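Local structure of C alpha-dehydrogenase (Sphingobium sp. SYK-6, 4YAC) at residues A[92-97]-A[108-113]; A[167-172]-A[245-250]. The protein binds NADH as a member of the short-chain dehydrogenase/reductase family and probably oxidises the alpha-carbon alcohol in the lignin beta-aryl ether cleavage pathway. One frame throughout, in Å; residues are numbered along the deposited sequence.

Interaction 1: A[92-97]-A[108-113]; sequences AGVSQF and WDWQMD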
ATOM      1  N   ALA A  92       1.409 -13.169  10.540  1.00 25.25           N
ATOM      2  CA  ALA A  92       0.175 -12.885  11.269  1.00 24.56           C
ATOM      3  C   ALA A  92      -0.638 -11.837  10.527  1.00 24.63           C
ATOM      4  O   ALA A  92      -0.091 -10.893   9.964  1.00 26.22           O
ATOM      5  CB  ALA A  92       0.477 -12.413  12.680  1.00 26.43           C
ATOM      6  N   GLY A  93      -1.948 -12.023  10.509  1.00 26.16           N
ATOM      7  CA  GLY A  93      -2.832 -11.052   9.898  1.00 28.34           C
ATOM      8  C   GLY A  93      -4.261 -11.310  10.308  1.00 23.68           C
ATOM      9  O   GLY A  93      -4.611 -12.431  10.677  1.00 26.33           O
ATOM     10  N   VAL A  94      -5.083 -10.267  10.243  1.00 24.80           N
ATOM     11  CA  VAL A  94      -6.505 -10.380  10.537  1.00 24.95           C
ATOM     12  C   VAL A  94      -7.320  -9.759   9.415  1.00 26.92           C
ATOM     13  O   VAL A  94      -6.783  -9.035   8.576  1.00 25.64           O
ATOM     14  CB  VAL A  94      -6.870  -9.689  11.864  1.00 24.66           C
ATOM     15  CG1 VAL A  94      -6.098 -10.314  13.014  1.00 27.52           C
ATOM     16  CG2 VAL A  94      -6.591  -8.189  11.786  1.00 27.44           C
ATOM     17  N   SER A  95      -8.620 -10.034   9.409  1.00 27.48           N
ATOM     18  CA  SER A  95      -9.496  -9.450   8.407  1.00 37.61           C
ATOM     19  C   SER A  95     -10.943  -9.414   8.864  1.00 36.09           C
ATOM     20  O   SER A  95     -11.426 -10.328   9.529  1.00 53.26           O
ATOM     21  CB  SER A  95      -9.397 -10.223   7.092  1.00 39.22           C
ATOM     22  OG  SER A  95      -9.787 -11.574   7.269  1.00 53.23           O
ATOM     23  N   GLN A  96     -11.617  -8.328   8.502  1.00 36.04           N
ATOM     24  CA  GLN A  96     -13.057  -8.216   8.654  1.00 32.82           C
ATOM     25  C   GLN A  96     -13.560  -7.373   7.494  1.00 36.02           C
ATOM     26  O   GLN A  96     -13.098  -6.251   7.282  1.00 43.69           O
ATOM     27  CB  GLN A  96     -13.436  -7.596   9.998  1.00 53.84           C
ATOM     28  CG  GLN A  96     -14.882  -7.845  10.405  1.00 79.49           C
ATOM     29  CD  GLN A  96     -15.057  -7.939  11.909  1.00111.54           C
ATOM     30  OE1 GLN A  96     -15.315  -9.014  12.450  1.00120.58           O
ATOM     31  NE2 GLN A  96     -14.918  -6.809  12.594  1.00107.92           N
ATOM     32  N   PHE A  97     -14.491  -7.940   6.736  1.00 34.28           N
ATOM     33  CA  PHE A  97     -14.992  -7.318   5.517  1.00 29.13           C
ATOM     34  C   PHE A  97     -16.344  -6.655   5.745  1.00 32.15           C
ATOM     35  O   PHE A  97     -17.082  -7.027   6.658  1.00 34.58           O
ATOM     36  CB  PHE A  97     -15.098  -8.365   4.406  1.00 31.51           C
ATOM     37  CG  PHE A  97     -13.822  -9.121   4.162  1.00 37.62           C
ATOM     38  CD1 PHE A  97     -12.611  -8.454   4.077  1.00 33.28           C
ATOM     39  CD2 PHE A  97     -13.835 -10.499   4.035  1.00 53.15           C
ATOM     40  CE1 PHE A  97     -11.439  -9.147   3.856  1.00 35.03           C
ATOM     41  CE2 PHE A  97     -12.663 -11.195   3.817  1.00 54.42           C
ATOM     42  CZ  PHE A  97     -11.464 -10.519   3.728  1.00 42.82           C
ATOM     43  N   TRP A 108     -10.875   0.075  11.382  1.00 25.19           N
ATOM     44  CA  TRP A 108      -9.644   0.510  10.733  1.00 28.33           C
ATOM     45  C   TRP A 108      -8.419   0.272  11.614  1.00 27.83           C
ATOM     46  O   TRP A 108      -7.435  -0.335  11.180  1.00 24.40           O
ATOM     47  CB  TRP A 108      -9.731   1.994  10.372  1.00 33.62           C
ATOM     48  CG  TRP A 108     -10.346   2.279   9.034  1.00 25.85           C
ATOM     49  CD1 TRP A 108     -11.593   2.789   8.790  1.00 25.77           C
ATOM     50  CD2 TRP A 108      -9.728   2.109   7.755  1.00 24.52           C
ATOM     51  NE1 TRP A 108     -11.789   2.928   7.438  1.00 26.87           N
ATOM     52  CE2 TRP A 108     -10.657   2.516   6.781  1.00 26.34           C
ATOM     53  CE3 TRP A 108      -8.479   1.638   7.336  1.00 22.04           C
ATOM     54  CZ2 TRP A 108     -10.381   2.470   5.419  1.00 29.40           C
ATOM     55  CZ3 TRP A 108      -8.211   1.593   5.979  1.00 29.78           C
ATOM     56  CH2 TRP A 108      -9.155   2.006   5.040  1.00 36.88           C
ATOM     57  N   ASP A 109      -8.483   0.747  12.854  1.00 25.07           N
ATOM     58  CA  ASP A 109      -7.332   0.696  13.749  1.00 28.53           C
ATOM     59  C   ASP A 109      -6.891  -0.736  14.053  1.00 25.58           C
ATOM     60  O   ASP A 109      -5.697  -1.024  14.072  1.00 25.84           O
ATOM     61  CB  ASP A 109      -7.641   1.425  15.060  1.00 25.66           C
ATOM     62  CG  ASP A 109      -7.760   2.932  14.883  1.00 29.07           C
ATOM     63  OD1 ASP A 109      -7.263   3.465  13.870  1.00 26.81           O
ATOM     64  OD2 ASP A 109      -8.342   3.586  15.769  1.00 30.12           O
ATOM     65  N   TRP A 110      -7.845  -1.627  14.298  1.00 26.09           N
ATOM     66  CA  TRP A 110      -7.513  -3.021  14.592  1.00 32.86           C
ATOM     67  C   TRP A 110      -6.749  -3.664  13.435  1.00 46.46           C
ATOM     68  O   TRP A 110      -5.669  -4.216  13.630  1.00 28.67           O
ATOM     69  CB  TRP A 110      -8.784  -3.814  14.903  1.00 27.91           C
ATOM     70  CG  TRP A 110      -8.581  -5.291  14.978  1.00 32.40           C
ATOM     71  CD1 TRP A 110      -7.594  -5.958  15.654  1.00 34.69           C
ATOM     72  CD2 TRP A 110      -9.393  -6.293  14.366  1.00 29.12           C
ATOM     73  NE1 TRP A 110      -7.743  -7.312  15.492  1.00 28.97           N
ATOM     74  CE2 TRP A 110      -8.844  -7.544  14.706  1.00 27.82           C
ATOM     75  CE3 TRP A 110     -10.536  -6.259  13.560  1.00 29.35           C
ATOM     76  CZ2 TRP A 110      -9.392  -8.742  14.269  1.00 24.72           C
ATOM     77  CZ3 TRP A 110     -11.077  -7.451  13.127  1.00 30.23           C
ATOM     78  CH2 TRP A 110     -10.508  -8.675  13.485  1.00 29.84           C
ATOM     79  N   GLN A 111      -7.293  -3.575  12.226  1.00 26.66           N
ATOM     80  CA  GLN A 111      -6.668  -4.227  11.077  1.00 26.93           C
ATOM     81  C   GLN A 111      -5.369  -3.529  10.675  1.00 28.32           C
ATOM     82  O   GLN A 111      -4.398  -4.190  10.305  1.00 23.90           O
ATOM     83  CB  GLN A 111      -7.643  -4.278   9.900  1.00 29.41           C
ATOM     84  CG  GLN A 111      -8.839  -5.181  10.164  1.00 28.35           C
ATOM     85  CD  GLN A 111      -9.756  -5.320   8.967  1.00 31.31           C
ATOM     86  OE1 GLN A 111      -9.393  -5.925   7.958  1.00 38.41           O
ATOM     87  NE2 GLN A 111     -10.954  -4.759   9.074  1.00 40.46           N
ATOM     88  N   MET A 112      -5.341  -2.201  10.762  1.00 23.33           N
ATOM     89  CA  MET A 112      -4.118  -1.450  10.495  1.00 21.21           C
ATOM     90  C   MET A 112      -3.019  -1.839  11.482  1.00 21.68           C
ATOM     91  O   MET A 112      -1.868  -2.047  11.095  1.00 24.73           O
ATOM     92  CB  MET A 112      -4.373   0.057  10.577  1.00 30.19           C
ATOM     93  CG  MET A 112      -5.065   0.630   9.357  1.00 44.39           C
ATOM     94  SD  MET A 112      -3.962   0.781   7.931  1.00 37.72           S
ATOM     95  CE  MET A 112      -5.113   0.449   6.619  1.00 73.85           C
ATOM     96  N   ASP A 113      -3.373  -1.957  12.756  1.00 25.16           N
ATOM     97  CA  ASP A 113      -2.368  -2.207  13.787  1.00 28.35           C
ATOM     98  C   ASP A 113      -1.730  -3.589  13.610  1.00 26.61           C
ATOM     99  O   ASP A 113      -0.508  -3.722  13.655  1.00 24.24           O
ATOM    100  CB  ASP A 113      -2.985  -2.069  15.188  1.00 58.53           C
ATOM    101  CG  ASP A 113      -1.974  -1.647  16.248  1.00 67.72           C
ATOM    102  OD1 ASP A 113      -0.843  -1.249  15.895  1.00 62.20           O
ATOM    103  OD2 ASP A 113      -2.328  -1.691  17.444  1.00 69.34           O
TER
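Trp-110 presents one face of its indole to Val-94, whose CG2 makes a CH-pi contact 4.0 Å from the centroid of the six-membered ring of Trp-110. CG2 lies off-centre over the face, toward the rim, and Val-94 CB also touches the ring, 3.6 Å from Trp-110 CZ2. At the ring edge, CB of Gln-96 lies 3.9 Å from Trp-110 CZ3. The indole reaches this place because its CG is anti to the backbone N (chi1 170°), which swings it off the helix over the loop. Beside it, the amide of Gln-111 illustrates how one side chain can read a loop backbone twice. Its NE2 gives a hydrogen bond of 3.2 Å to Gln-96 O, in the carbonyl plane and on a lone pair, while Gln-96 N returns a weak bond of 3.3 Å to Gln-111 OE1. Together they probably help to fix the rotation of the amide, and a leucine here would probably leave the N and O of Gln-96 without these mates and the loop freer to shift. Val-94 also touches the bound NADH, and the backbone N of Val-94 is hydrogen-bonded to Asn-115 OD1. The contact thus lays the loop leaving strand 87-90 along the first turns of helix 105-133, while helix 155-174 meets Ser-95 through Tyr-157.

Interaction 2: A[167-172]-A[245-250]; sequences LAESLR and DRFWVL
Phe-247 packs against Arg-172, Ala-168 and Glu-169 at the edge of the Rossmann-type sheet, where the loop leading into the short last strand, 248-249, packs against helix 155-174. Aromatic contacts dominate. The aliphatic arm of Arg-172, with CG anti to the backbone N (chi1 -169°) and extended beyond it, carries CD over one face of the phenyl ring, in a CH-pi contact 3.5 Å from the ring centroid of Phe-247 and almost on the ring normal. Beyond it the guanidinium runs out past the ring's rim, near CG, CB and CD2, in a nearly parallel plane (3° apart), with Phe-247 CD2 3.4 Å above the plane of the Arg-172 guanidinium. At the ring edge Ala-168 O faces Phe-247 CE1. Glu-169 CG and, more loosely, Ala-168 CB touch CZ. Within the loop and strand, the phenyl ring in turn approaches the Trp-248 indole, with Phe-247 CE2 over the centre of one Trp-248 face.

Polar groups supply the second class of contact, and their partners lie elsewhere. Glu-169 OE2 forms a salt bridge with Arg-165 NE and also lies at the edge of the Trp-248 ring, near CH2. Glu-265 of the second subunit takes a salt bridge from Arg-172 NH1 and a hydrogen bond from Trp-248 NE1, so one carboxylate oxygen joins both residues to the dimer interface and probably helps to balance the arginine charge. The shared acceptor probably accounts for the 3.5 Å approach of the two donors, Arg-172 NH1 and Trp-248 NE1.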
ATOM      1  N   LEU A 167       6.150  -1.841   1.747  1.00 26.06           N
ATOM      2  CA  LEU A 167       7.242  -2.064   2.687  1.00 27.34           C
ATOM      3  C   LEU A 167       8.171  -3.153   2.168  1.00 27.01           C
ATOM      4  O   LEU A 167       9.394  -3.025   2.243  1.00 26.00           O
ATOM      5  CB  LEU A 167       6.706  -2.446   4.069  1.00 22.29           C
ATOM      6  CG  LEU A 167       7.767  -2.846   5.102  1.00 26.51           C
ATOM      7  CD1 LEU A 167       8.785  -1.738   5.317  1.00 26.00           C
ATOM      8  CD2 LEU A 167       7.101  -3.214   6.416  1.00 27.79           C
ATOM      9  N   ALA A 168       7.587  -4.223   1.640  1.00 25.27           N
ATOM     10  CA  ALA A 168       8.377  -5.331   1.108  1.00 30.00           C
ATOM     11  C   ALA A 168       9.240  -4.884  -0.070  1.00 26.95           C
ATOM     12  O   ALA A 168      10.432  -5.204  -0.130  1.00 27.41           O
ATOM     13  CB  ALA A 168       7.472  -6.481   0.693  1.00 27.11           C
ATOM     14  N   GLU A 169       8.647  -4.150  -1.008  1.00 25.09           N
ATOM     15  CA  GLU A 169       9.393  -3.681  -2.170  1.00 26.10           C
ATOM     16  C   GLU A 169      10.479  -2.692  -1.745  1.00 28.53           C
ATOM     17  O   GLU A 169      11.516  -2.576  -2.401  1.00 27.85           O
ATOM     18  CB  GLU A 169       8.455  -3.040  -3.196  1.00 27.34           C
ATOM     19  CG  GLU A 169       7.464  -4.018  -3.800  1.00 28.89           C
ATOM     20  CD  GLU A 169       6.806  -3.482  -5.056  1.00 40.71           C
ATOM     21  OE1 GLU A 169       7.534  -3.178  -6.026  1.00 60.87           O
ATOM     22  OE2 GLU A 169       5.560  -3.361  -5.071  1.00 28.91           O
ATOM     23  N   SER A 170      10.242  -1.994  -0.636  1.00 26.63           N
ATOM     24  CA  SER A 170      11.226  -1.062  -0.086  1.00 28.75           C
ATOM     25  C   SER A 170      12.404  -1.806   0.538  1.00 28.07           C
ATOM     26  O   SER A 170      13.563  -1.450   0.322  1.00 28.31           O
ATOM     27  CB  SER A 170      10.574  -0.143   0.947  1.00 30.11           C
ATOM     28  OG  SER A 170       9.658   0.738   0.322  1.00 28.47           O
ATOM     29  N   LEU A 171      12.102  -2.840   1.314  1.00 28.32           N
ATOM     30  CA  LEU A 171      13.139  -3.704   1.873  1.00 28.95           C
ATOM     31  C   LEU A 171      13.979  -4.312   0.756  1.00 36.81           C
ATOM     32  O   LEU A 171      15.198  -4.447   0.875  1.00 30.22           O
ATOM     33  CB  LEU A 171      12.510  -4.816   2.717  1.00 30.02           C
ATOM     34  CG  LEU A 171      12.549  -4.786   4.253  1.00 43.79           C
ATOM     35  CD1 LEU A 171      12.956  -3.452   4.852  1.00 34.96           C
ATOM     36  CD2 LEU A 171      11.193  -5.198   4.788  1.00 30.79           C
ATOM     37  N   ARG A 172      13.313  -4.674  -0.332  1.00 28.09           N
ATOM     38  CA  ARG A 172      13.971  -5.314  -1.465  1.00 30.50           C
ATOM     39  C   ARG A 172      15.102  -4.453  -2.029  1.00 34.13           C
ATOM     40  O   ARG A 172      16.104  -4.978  -2.523  1.00 34.99           O
ATOM     41  CB  ARG A 172      12.947  -5.612  -2.559  1.00 31.55           C
ATOM     42  CG  ARG A 172      13.468  -6.501  -3.669  1.00 28.74           C
ATOM     43  CD  ARG A 172      12.493  -6.575  -4.827  1.00 32.81           C
ATOM     44  NE  ARG A 172      12.939  -7.519  -5.848  1.00 33.59           N
ATOM     45  CZ  ARG A 172      12.393  -7.635  -7.056  1.00 34.84           C
ATOM     46  NH1 ARG A 172      11.374  -6.862  -7.406  1.00 36.89           N
ATOM     47  NH2 ARG A 172      12.872  -8.523  -7.916  1.00 37.95           N
ATOM     48  N   ASP A 245      15.963 -17.400  -2.652  1.00 37.31           N
ATOM     49  CA  ASP A 245      15.972 -15.948  -2.509  1.00 39.23           C
ATOM     50  C   ASP A 245      15.084 -15.274  -3.559  1.00 39.84           C
ATOM     51  O   ASP A 245      15.517 -14.359  -4.262  1.00 41.84           O
ATOM     52  CB  ASP A 245      17.410 -15.420  -2.599  1.00 50.31           C
ATOM     53  CG  ASP A 245      17.543 -13.982  -2.125  1.00 82.20           C
ATOM     54  OD1 ASP A 245      16.585 -13.456  -1.521  1.00 81.42           O
ATOM     55  OD2 ASP A 245      18.613 -13.381  -2.351  1.00109.32           O
ATOM     56  N   ARG A 246      13.843 -15.741  -3.659  1.00 37.88           N
ATOM     57  CA  ARG A 246      12.875 -15.185  -4.599  1.00 45.98           C
ATOM     58  C   ARG A 246      12.012 -14.131  -3.928  1.00 49.13           C
ATOM     59  O   ARG A 246      11.510 -14.343  -2.824  1.00 34.27           O
ATOM     60  CB  ARG A 246      11.986 -16.287  -5.167  1.00 43.28           C
ATOM     61  CG  ARG A 246      12.753 -17.413  -5.812  1.00 56.65           C
ATOM     62  CD  ARG A 246      11.920 -18.102  -6.867  1.00 61.54           C
ATOM     63  NE  ARG A 246      12.628 -19.247  -7.433  1.00 84.41           N
ATOM     64  CZ  ARG A 246      12.448 -20.509  -7.056  1.00 65.43           C
ATOM     65  NH1 ARG A 246      11.570 -20.815  -6.115  1.00 74.42           N
ATOM     66  NH2 ARG A 246      13.145 -21.478  -7.631  1.00 57.01           N
ATOM     67  N   PHE A 247      11.826 -13.001  -4.599  1.00 34.52           N
ATOM     68  CA  PHE A 247      11.037 -11.922  -4.024  1.00 32.42           C
ATOM     69  C   PHE A 247       9.544 -12.102  -4.259  1.00 34.97           C
ATOM     70  O   PHE A 247       8.767 -12.141  -3.307  1.00 32.73           O
ATOM     71  CB  PHE A 247      11.458 -10.572  -4.582  1.00 33.42           C
ATOM     72  CG  PHE A 247      10.642  -9.440  -4.037  1.00 29.62           C
ATOM     73  CD1 PHE A 247      10.834  -9.005  -2.737  1.00 34.48           C
ATOM     74  CD2 PHE A 247       9.657  -8.840  -4.804  1.00 36.68           C
ATOM     75  CE1 PHE A 247      10.077  -7.978  -2.216  1.00 36.24           C
ATOM     76  CE2 PHE A 247       8.897  -7.808  -4.288  1.00 39.66           C
ATOM     77  CZ  PHE A 247       9.106  -7.377  -2.993  1.00 50.67           C
ATOM     78  N   TRP A 248       9.145 -12.179  -5.526  1.00 43.98           N
ATOM     79  CA  TRP A 248       7.735 -12.342  -5.875  1.00 51.37           C
ATOM     80  C   TRP A 248       7.286 -13.789  -5.710  1.00 38.96           C
ATOM     81  O   TRP A 248       7.556 -14.628  -6.567  1.00 42.75           O
ATOM     82  CB  TRP A 248       7.468 -11.896  -7.315  1.00 45.81           C
ATOM     83  CG  TRP A 248       7.635 -10.429  -7.555  1.00 34.60           C
ATOM     84  CD1 TRP A 248       8.549  -9.834  -8.375  1.00 34.90           C
ATOM     85  CD2 TRP A 248       6.865  -9.369  -6.975  1.00 33.81           C
ATOM     86  NE1 TRP A 248       8.395  -8.470  -8.342  1.00 37.31           N
ATOM     87  CE2 TRP A 248       7.369  -8.158  -7.489  1.00 38.92           C
ATOM     88  CE3 TRP A 248       5.798  -9.325  -6.073  1.00 36.64           C
ATOM     89  CZ2 TRP A 248       6.844  -6.918  -7.132  1.00 53.91           C
ATOM     90  CZ3 TRP A 248       5.277  -8.092  -5.719  1.00 32.08           C
ATOM     91  CH2 TRP A 248       5.802  -6.906  -6.247  1.00 32.68           C
ATOM     92  N   VAL A 249       6.603 -14.077  -4.607  1.00 32.02           N
ATOM     93  CA  VAL A 249       6.051 -15.407  -4.379  1.00 36.63           C
ATOM     94  C   VAL A 249       4.547 -15.346  -4.619  1.00 37.02           C
ATOM     95  O   VAL A 249       3.754 -15.151  -3.695  1.00 33.76           O
ATOM     96  CB  VAL A 249       6.364 -15.931  -2.963  1.00 38.09           C
ATOM     97  CG1 VAL A 249       6.055 -17.420  -2.872  1.00 35.41           C
ATOM     98  CG2 VAL A 249       7.830 -15.681  -2.616  1.00 37.38           C
ATOM     99  N   LEU A 250       4.182 -15.509  -5.887  1.00 42.44           N
ATOM    100  CA  LEU A 250       2.807 -15.404  -6.357  1.00 43.70           C
ATOM    101  C   LEU A 250       2.451 -16.674  -7.126  1.00 33.62           C
ATOM    102  O   LEU A 250       2.416 -16.668  -8.354  1.00 42.55           O
ATOM    103  CB  LEU A 250       2.637 -14.174  -7.258  1.00 43.70           C
ATOM    104  CG  LEU A 250       3.351 -12.883  -6.853  1.00 47.31           C
ATOM    105  CD1 LEU A 250       3.448 -11.944  -8.042  1.00 60.03           C
ATOM    106  CD2 LEU A 250       2.636 -12.212  -5.708  1.00 48.56           C
TER

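From the N terminus, the chain first meets interaction 1 where it leaves strand 87-90: ten residues separate 92-97 from 108-113, and their contact closes a short local loop onto helix 105-133 beside the cofactor. Interaction 2 opens later, on helix 155-174, and closes a far longer excursion of 72 residues, part of it not modelled, when the chain returns as the last strand of the sheet. The two are in series, neither nested nor crossed, and their nearest atoms stay about 10 Å apart. Leu-167 and Leu-171 pack on helix 105-133, linking the two regions. Interaction 1 reaches the second subunit through helix 105-133, interaction 2 through helix 155-174 and the sheet edge, so all three border the dimer interface.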